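Local coordinates for protein endo-1,4-beta-xylanase (Bacteroides thetaiotaomicron VPI-5482, PDB 3KST) that probably hydrolyses glycosidic bonds in xylan or related plant polysaccharides, as a calcium-binding glycoside hydrolase of family 43, at residues I24-V29 and T249-P254; Y264-H269 and Y281-A286. One frame throughout, in Å; residues are numbered along the deposited sequence.

Interaction 1 sits close to the centre of the chain, where two innermost strands meet beside the calcium ion, and interaction 2 lies about 7 Å away, centre to centre, in the blade that strand 250-256 begins, farther from the centre of the chain. Strand 250-256 joins them: it supplies H251 to the metal and pairs with strand 262-268, where A253 N hydrogen-bonds I265 O at 2.9 Å. A second link reaches the predicted catalytic base, D26 N being hydrogen-bonded to H267 ND1 at 3.0 Å. H267 thus brings strand 262-268 up to the active site, whereas the paired side chains of interaction 2 lie behind it; the nearest atom of the Y264 side chain is about 8 Å from the calcium ion.

Interaction 1: residues I24-V29 and T249-P254; sequences IADPYV and TGHGAP. With CA (calcium ion), chain C.
The imidazole of H251 has D26 CB over the centre of one face and the calcium ion at its edge, in the plane of the ring with waters 2 and 5. D26 CB stands 3.5 Å from the ring centroid, 6° off the normal, a CH-pi contact. The site belongs to the five-bladed beta-propeller of family 43, in which residues 27-29 and 250-254, on the innermost strands of two blades, run nearly parallel beside the central metal. H251 CG is anti to the backbone N (chi1 -164°), which lays the ring against D26 CB and directs NE2 to calcium at 2.6 Å. E83 and five waters complete the coordination, and histidine suits the place by offering a flat pi face for the CH-pi contact together with a nitrogen lone pair for the metal.

The carboxylate of D26, predicted to be the proton acceptor, is tilted 39° from the imidazole. Its OD1 is 3.2 Å from H251 ND1, at an angle too poor for a hydrogen bond, while OD2 is hydrogen-bonded to T41 OG1. P27, having no N-H, sets CD against H251 O at 3.2 Å. Beyond it, A253 is small enough to put CB 3.6 Å from Y28 CD1, with water 3 over a face of that ring.

Water links the two backbones: calcium-bound water 2 donates to P27 O at 2.7 Å and to G252 O at 2.9 Å.

Interaction 2: residues Y264-H269 and Y281-A286; sequences YIFHAH and YIKDFA
F266 and Y281 meet with the tyrosine's CB over one face of the phenyl ring, 3.8 Å above its plane and displaced toward the rim. A chi1 of 61°, with CG between the backbone N and the carbonyl carbon, swings the F266 ring against Y281 CB and the K283 methylenes. K283 passes this ring at an oblique angle, its CD 3.6 Å from F266 CE1. The lysine's methylenes thus serve as apolar packing, while its bent end carries NZ away to G297 O and to a salt bridge with D241.

Farther along, the rings of Y264 and F285 are near parallel, 26° apart, but slid so far that they barely overlap, with centroids 5.9 Å apart. At the other end A268, a small residue, lets CB rest 3.9 Å from Y281 CE2. I265 and I282 project from the opposite face of the sheet, CG1 against CG1 at 3.9 Å.

These side chains are carried by an antiparallel beta hairpin, strands 262-268 and 279-287. Y264 with K283 and F266 with Y281 are hydrogen-bonded pairs, and I265 with I282 is the non-hydrogen-bonded pair between them. In the shortest of the four bonds, 2.7 Å, Y281 N reaches F266 O almost in line with its C=O bond (176°). Water 7 joins Y281 OH to H269 O.

Backbone bonding therefore fixes the register, while aromatic and methylene packing lines the F266 face, isoleucine packing the other, and the K283 amine finds its polar partners beyond the pair.

Interaction 1: residues I24-V29 and T249-P254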
ATOM      1  N   ILE A  24      -4.472  -2.316  11.667  1.00  8.73           N
ATOM      2  CA  ILE A  24      -3.354  -2.583  10.717  1.00  8.92           C
ATOM      3  C   ILE A  24      -2.645  -1.280  10.336  1.00  9.39           C
ATOM      4  O   ILE A  24      -3.225  -0.181  10.430  1.00  8.42           O
ATOM      5  CB  ILE A  24      -3.822  -3.273   9.400  1.00  9.55           C
ATOM      6  CG1 ILE A  24      -4.890  -2.422   8.656  1.00  9.66           C
ATOM      7  CG2 ILE A  24      -4.382  -4.679   9.691  1.00  8.79           C
ATOM      8  CD1 ILE A  24      -5.448  -3.027   7.368  1.00 10.39           C
ATOM      9  N   ALA A  25      -1.389  -1.434   9.912  1.00  8.98           N
ATOM     10  CA  ALA A  25      -0.599  -0.360   9.318  1.00  8.80           C
ATOM     11  C   ALA A  25      -0.464  -0.691   7.817  1.00  9.55           C
ATOM     12  O   ALA A  25      -0.843  -1.775   7.356  1.00  9.56           O
ATOM     13  CB  ALA A  25       0.775  -0.257   9.981  1.00 10.09           C
ATOM     14  N   ASP A  26       0.076   0.262   7.075  1.00  8.68           N
ATOM     15  CA  ASP A  26       0.368   0.127   5.637  1.00  8.20           C
ATOM     16  C   ASP A  26      -0.801  -0.493   4.843  1.00  8.28           C
ATOM     17  O   ASP A  26      -0.585  -1.445   4.050  1.00  8.44           O
ATOM     18  CB  ASP A  26       1.629  -0.748   5.516  1.00  8.06           C
ATOM     19  CG  ASP A  26       2.799  -0.261   6.389  1.00  8.46           C
ATOM     20  OD1 ASP A  26       2.991   0.982   6.573  1.00  5.28           O
ATOM     21  OD2 ASP A  26       3.571  -1.124   6.869  1.00  8.86           O
ATOM     22  N   PRO A  27      -2.049  -0.022   5.105  1.00  7.35           N
ATOM     23  CA  PRO A  27      -3.214  -0.657   4.525  1.00  7.67           C
ATOM     24  C   PRO A  27      -3.378  -0.640   3.007  1.00  7.78           C
ATOM     25  O   PRO A  27      -2.919   0.281   2.306  1.00  7.18           O
ATOM     26  CB  PRO A  27      -4.384   0.102   5.209  1.00  7.13           C
ATOM     27  CG  PRO A  27      -3.839   1.466   5.339  1.00  6.76           C
ATOM     28  CD  PRO A  27      -2.478   1.156   5.891  1.00  6.79           C
ATOM     29  N   TYR A  28      -3.998  -1.720   2.529  1.00  8.32           N
ATOM     30  CA  TYR A  28      -4.424  -1.863   1.143  1.00  8.53           C
ATOM     31  C   TYR A  28      -5.830  -2.472   1.090  1.00  9.12           C
ATOM     32  O   TYR A  28      -6.073  -3.470   1.764  1.00 10.21           O
ATOM     33  CB  TYR A  28      -3.468  -2.792   0.373  1.00  8.37           C
ATOM     34  CG  TYR A  28      -3.803  -2.836  -1.087  1.00  6.49           C
ATOM     35  CD1 TYR A  28      -3.253  -1.910  -1.972  1.00  9.49           C
ATOM     36  CD2 TYR A  28      -4.748  -3.764  -1.585  1.00  7.35           C
ATOM     37  CE1 TYR A  28      -3.612  -1.923  -3.358  1.00 10.41           C
ATOM     38  CE2 TYR A  28      -5.094  -3.790  -2.956  1.00 12.05           C
ATOM     39  CZ  TYR A  28      -4.542  -2.880  -3.821  1.00 11.20           C
ATOM     40  OH  TYR A  28      -4.911  -2.908  -5.140  1.00 12.56           O
ATOM     41  N   VAL A  29      -6.693  -1.930   0.230  1.00  9.72           N
ATOM     42  CA  VAL A  29      -8.054  -2.416  -0.007  1.00 10.39           C
ATOM     43  C   VAL A  29      -8.251  -2.874  -1.469  1.00 10.90           C
ATOM     44  O   VAL A  29      -7.974  -2.122  -2.420  1.00 11.16           O
ATOM     45  CB  VAL A  29      -9.117  -1.339   0.407  1.00  9.97           C
ATOM     46  CG1 VAL A  29     -10.500  -1.585  -0.233  1.00  9.82           C
ATOM     47  CG2 VAL A  29      -9.223  -1.294   1.930  1.00  9.36           C
ATOM     48  N   THR A 249       0.146  10.075   9.590  1.00  8.67           N
ATOM     49  CA  THR A 249      -0.740   9.634   8.526  1.00  9.22           C
ATOM     50  C   THR A 249      -0.023   9.258   7.238  1.00  9.76           C
ATOM     51  O   THR A 249       0.551  10.113   6.570  1.00  9.78           O
ATOM     52  CB  THR A 249      -1.852  10.664   8.191  1.00  9.94           C
ATOM     53  OG1 THR A 249      -1.263  11.868   7.692  1.00 10.56           O
ATOM     54  CG2 THR A 249      -2.761  10.925   9.420  1.00  8.75           C
ATOM     55  N   GLY A 250      -0.056   7.974   6.894  1.00  9.25           N
ATOM     56  CA  GLY A 250       0.614   7.533   5.669  1.00  9.46           C
ATOM     57  C   GLY A 250       0.491   6.077   5.313  1.00  9.22           C
ATOM     58  O   GLY A 250      -0.343   5.354   5.891  1.00  8.26           O
ATOM     59  N   HIS A 251       1.331   5.683   4.338  1.00  8.20           N
ATOM     60  CA  HIS A 251       1.364   4.362   3.687  1.00  8.76           C
ATOM     61  C   HIS A 251      -0.025   3.873   3.431  1.00  8.24           C
ATOM     62  O   HIS A 251      -0.534   2.969   4.110  1.00  8.80           O
ATOM     63  CB  HIS A 251       2.196   3.297   4.408  1.00  8.31           C
ATOM     64  CG  HIS A 251       2.517   2.119   3.538  1.00  9.70           C
ATOM     65  ND1 HIS A 251       3.760   1.534   3.533  1.00  7.69           N
ATOM     66  CD2 HIS A 251       1.804   1.492   2.570  1.00 10.96           C
ATOM     67  CE1 HIS A 251       3.774   0.547   2.649  1.00 13.49           C
ATOM     68  NE2 HIS A 251       2.607   0.514   2.034  1.00 11.49           N
ATOM     69  N   GLY A 252      -0.634   4.463   2.418  1.00  9.10           N
ATOM     70  CA  GLY A 252      -2.005   4.139   2.069  1.00  9.38           C
ATOM     71  C   GLY A 252      -2.172   3.571   0.689  1.00  9.80           C
ATOM     72  O   GLY A 252      -1.201   3.219   0.021  1.00 10.19           O
ATOM     73  N   ALA A 253      -3.422   3.535   0.251  1.00  9.58           N
ATOM     74  CA  ALA A 253      -3.763   3.005  -1.068  1.00 10.02           C
ATOM     75  C   ALA A 253      -5.084   3.596  -1.563  1.00 10.53           C
ATOM     76  O   ALA A 253      -6.034   3.742  -0.738  1.00  9.78           O
ATOM     77  CB  ALA A 253      -3.855   1.495  -1.005  1.00 10.12           C
ATOM     78  N   PRO A 254      -5.151   3.971  -2.868  1.00 10.58           N
ATOM     79  CA  PRO A 254      -6.420   4.434  -3.429  1.00 10.89           C
ATOM     80  C   PRO A 254      -7.271   3.254  -3.878  1.00 11.35           C
ATOM     81  O   PRO A 254      -6.722   2.234  -4.308  1.00 12.15           O
ATOM     82  CB  PRO A 254      -6.001   5.294  -4.630  1.00 11.38           C
ATOM     83  CG  PRO A 254      -4.525   5.131  -4.795  1.00 11.46           C
ATOM     84  CD  PRO A 254      -4.052   4.098  -3.851  1.00 10.57           C
TER
HETATM   85 CA    CA C 400       1.400  -0.440  -0.087  1.00  9.11          CA
HETATM   86  O   HOH W   1       0.659  -2.157   1.652  1.00 11.40           O
HETATM   87  O   HOH W   2      -0.789   0.425   0.661  1.00 11.41           O
HETATM   88  O   HOH W   3      -6.459   0.000  -2.013  1.00 12.65           O
HETATM   89  O   HOH W   4       1.087   2.047  -0.765  1.00  6.95           O
HETATM   90  O   HOH W   5       2.999  -2.344  -0.238  1.00  9.64           O
HETATM   91  O   HOH W   6       3.485   0.359  -1.342  1.00  6.98           O

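Interaction 2: residues Y264-H269 and Y281-A286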
ATOM      1  N   TYR A 264      -9.304   6.736  -0.098  1.00 11.38           N
ATOM      2  CA  TYR A 264      -7.876   6.491   0.181  1.00 10.52           C
ATOM      3  C   TYR A 264      -7.754   5.955   1.614  1.00 10.72           C
ATOM      4  O   TYR A 264      -8.105   6.673   2.568  1.00 11.21           O
ATOM      5  CB  TYR A 264      -7.069   7.785  -0.020  1.00  9.90           C
ATOM      6  CG  TYR A 264      -5.581   7.570   0.032  1.00  9.98           C
ATOM      7  CD1 TYR A 264      -4.885   7.148  -1.097  1.00  8.69           C
ATOM      8  CD2 TYR A 264      -4.855   7.728   1.226  1.00  8.37           C
ATOM      9  CE1 TYR A 264      -3.502   6.909  -1.061  1.00  7.25           C
ATOM     10  CE2 TYR A 264      -3.451   7.499   1.260  1.00  9.17           C
ATOM     11  CZ  TYR A 264      -2.786   7.089   0.113  1.00  9.64           C
ATOM     12  OH  TYR A 264      -1.422   6.835   0.113  1.00  9.69           O
ATOM     13  N   ILE A 265      -7.312   4.699   1.763  1.00 10.40           N
ATOM     14  CA  ILE A 265      -7.143   4.089   3.093  1.00 10.66           C
ATOM     15  C   ILE A 265      -5.718   4.397   3.540  1.00 10.94           C
ATOM     16  O   ILE A 265      -4.803   4.378   2.715  1.00 11.09           O
ATOM     17  CB  ILE A 265      -7.473   2.564   3.105  1.00 11.65           C
ATOM     18  CG1 ILE A 265      -7.503   2.015   4.531  1.00  9.52           C
ATOM     19  CG2 ILE A 265      -6.526   1.747   2.223  1.00 10.03           C
ATOM     20  CD1 ILE A 265      -8.030   0.560   4.568  1.00 11.10           C
ATOM     21  N   PHE A 266      -5.525   4.663   4.821  1.00 10.96           N
ATOM     22  CA  PHE A 266      -4.202   4.996   5.356  1.00 10.36           C
ATOM     23  C   PHE A 266      -4.165   4.715   6.852  1.00  9.71           C
ATOM     24  O   PHE A 266      -5.211   4.570   7.464  1.00  9.84           O
ATOM     25  CB  PHE A 266      -3.850   6.483   5.111  1.00 11.06           C
ATOM     26  CG  PHE A 266      -4.803   7.452   5.771  1.00 12.60           C
ATOM     27  CD1 PHE A 266      -5.987   7.812   5.137  1.00 12.99           C
ATOM     28  CD2 PHE A 266      -4.541   7.962   7.045  1.00 12.69           C
ATOM     29  CE1 PHE A 266      -6.898   8.686   5.752  1.00 14.92           C
ATOM     30  CE2 PHE A 266      -5.430   8.857   7.684  1.00 14.64           C
ATOM     31  CZ  PHE A 266      -6.623   9.223   7.022  1.00 14.17           C
ATOM     32  N   HIS A 267      -2.959   4.627   7.401  1.00  9.18           N
ATOM     33  CA  HIS A 267      -2.774   4.451   8.836  1.00  9.50           C
ATOM     34  C   HIS A 267      -2.438   5.774   9.518  1.00  9.63           C
ATOM     35  O   HIS A 267      -2.130   6.790   8.878  1.00  9.66           O
ATOM     36  CB  HIS A 267      -1.740   3.365   9.178  1.00 10.14           C
ATOM     37  CG  HIS A 267      -0.322   3.757   8.928  1.00 10.57           C
ATOM     38  ND1 HIS A 267       0.494   3.050   8.072  1.00 11.34           N
ATOM     39  CD2 HIS A 267       0.435   4.771   9.415  1.00  9.19           C
ATOM     40  CE1 HIS A 267       1.692   3.606   8.051  1.00 10.82           C
ATOM     41  NE2 HIS A 267       1.678   4.660   8.847  1.00 12.30           N
ATOM     42  N   ALA A 268      -2.471   5.740  10.839  1.00  9.50           N
ATOM     43  CA  ALA A 268      -2.058   6.858  11.670  1.00  9.27           C
ATOM     44  C   ALA A 268      -1.544   6.277  12.986  1.00  9.27           C
ATOM     45  O   ALA A 268      -1.806   5.111  13.292  1.00  8.73           O
ATOM     46  CB  ALA A 268      -3.226   7.771  11.906  1.00 10.19           C
ATOM     47  N   HIS A 269      -0.794   7.067  13.746  1.00  9.02           N
ATOM     48  CA  HIS A 269      -0.373   6.644  15.081  1.00  9.93           C
ATOM     49  C   HIS A 269      -1.591   6.334  15.962  1.00 10.04           C
ATOM     50  O   HIS A 269      -2.723   6.792  15.666  1.00  9.95           O
ATOM     51  CB  HIS A 269       0.483   7.705  15.783  1.00  9.40           C
ATOM     52  CG  HIS A 269       1.806   7.950  15.137  1.00 11.58           C
ATOM     53  ND1 HIS A 269       2.535   9.102  15.341  1.00 13.59           N
ATOM     54  CD2 HIS A 269       2.518   7.204  14.256  1.00 13.97           C
ATOM     55  CE1 HIS A 269       3.656   9.040  14.641  1.00 12.85           C
ATOM     56  NE2 HIS A 269       3.670   7.898  13.969  1.00 12.98           N
ATOM     57  N   TYR A 281      -7.635   4.176   8.654  1.00 10.40           N
ATOM     58  CA  TYR A 281      -8.727   5.151   8.449  1.00 10.06           C
ATOM     59  C   TYR A 281      -8.950   5.361   6.950  1.00 10.54           C
ATOM     60  O   TYR A 281      -8.094   5.024   6.135  1.00  9.86           O
ATOM     61  CB  TYR A 281      -8.352   6.492   9.096  1.00 10.44           C
ATOM     62  CG  TYR A 281      -8.137   6.400  10.596  1.00  9.47           C
ATOM     63  CD1 TYR A 281      -9.215   6.491  11.465  1.00  8.94           C
ATOM     64  CD2 TYR A 281      -6.862   6.176  11.142  1.00  9.28           C
ATOM     65  CE1 TYR A 281      -9.042   6.377  12.835  1.00  8.84           C
ATOM     66  CE2 TYR A 281      -6.661   6.053  12.506  1.00  7.81           C
ATOM     67  CZ  TYR A 281      -7.783   6.146  13.361  1.00  9.54           C
ATOM     68  OH  TYR A 281      -7.607   6.040  14.713  1.00 10.12           O
ATOM     69  N   ILE A 282     -10.097   5.931   6.593  1.00 10.81           N
ATOM     70  CA  ILE A 282     -10.464   6.170   5.184  1.00 11.30           C
ATOM     71  C   ILE A 282     -10.956   7.612   4.924  1.00 12.10           C
ATOM     72  O   ILE A 282     -11.784   8.128   5.665  1.00 12.01           O
ATOM     73  CB  ILE A 282     -11.520   5.181   4.726  1.00 11.57           C
ATOM     74  CG1 ILE A 282     -10.996   3.729   4.758  1.00 11.98           C
ATOM     75  CG2 ILE A 282     -12.018   5.514   3.290  1.00 12.79           C
ATOM     76  CD1 ILE A 282     -12.105   2.696   4.520  1.00 15.93           C
ATOM     77  N   LYS A 283     -10.435   8.235   3.861  1.00 12.58           N
ATOM     78  CA  LYS A 283     -10.836   9.576   3.410  1.00 12.16           C
ATOM     79  C   LYS A 283     -11.253   9.461   1.949  1.00 12.25           C
ATOM     80  O   LYS A 283     -11.133   8.388   1.349  1.00 11.93           O
ATOM     81  CB  LYS A 283      -9.690  10.579   3.630  1.00 12.92           C
ATOM     82  CG  LYS A 283      -9.581  11.063   5.084  1.00 11.71           C
ATOM     83  CD  LYS A 283      -8.363  11.998   5.346  1.00 15.09           C
ATOM     84  CE  LYS A 283      -8.561  13.430   4.876  1.00 17.05           C
ATOM     85  NZ  LYS A 283      -9.515  14.269   5.690  1.00 15.41           N
ATOM     86  N   ASP A 284     -11.769  10.550   1.385  1.00 12.45           N
ATOM     87  CA  ASP A 284     -12.118  10.584  -0.019  1.00 12.77           C
ATOM     88  C   ASP A 284     -10.853  10.786  -0.847  1.00 12.63           C
ATOM     89  O   ASP A 284      -9.854  11.293  -0.347  1.00 13.58           O
ATOM     90  CB  ASP A 284     -13.146  11.669  -0.308  1.00 13.22           C
ATOM     91  CG  ASP A 284     -14.451  11.416   0.406  1.00 14.24           C
ATOM     92  OD1 ASP A 284     -15.006  10.311   0.230  1.00 14.28           O
ATOM     93  OD2 ASP A 284     -14.904  12.305   1.130  1.00 19.91           O
ATOM     94  N   PHE A 285     -10.920  10.334  -2.095  1.00 13.16           N
ATOM     95  CA  PHE A 285      -9.821  10.410  -3.051  1.00 13.06           C
ATOM     96  C   PHE A 285     -10.338  10.769  -4.430  1.00 14.00           C
ATOM     97  O   PHE A 285     -11.336  10.217  -4.872  1.00 13.57           O
ATOM     98  CB  PHE A 285      -9.145   9.045  -3.175  1.00 13.32           C
ATOM     99  CG  PHE A 285      -7.941   9.055  -4.058  1.00 11.28           C
ATOM    100  CD1 PHE A 285      -6.759   9.597  -3.602  1.00 12.24           C
ATOM    101  CD2 PHE A 285      -8.001   8.559  -5.357  1.00 10.99           C
ATOM    102  CE1 PHE A 285      -5.622   9.614  -4.422  1.00 12.77           C
ATOM    103  CE2 PHE A 285      -6.890   8.561  -6.180  1.00  9.68           C
ATOM    104  CZ  PHE A 285      -5.695   9.120  -5.716  1.00 10.95           C
ATOM    105  N   ALA A 286      -9.626  11.637  -5.133  1.00 14.59           N
ATOM    106  CA  ALA A 286     -10.014  11.942  -6.517  1.00 15.16           C
ATOM    107  C   ALA A 286      -8.895  12.572  -7.310  1.00 16.08           C
ATOM    108  O   ALA A 286      -7.990  13.162  -6.742  1.00 16.15           O
ATOM    109  CB  ALA A 286     -11.261  12.825  -6.565  1.00 15.50           C
TER
HETATM  110  O   HOH W   7      -5.106   5.320  15.502  1.00 10.47           O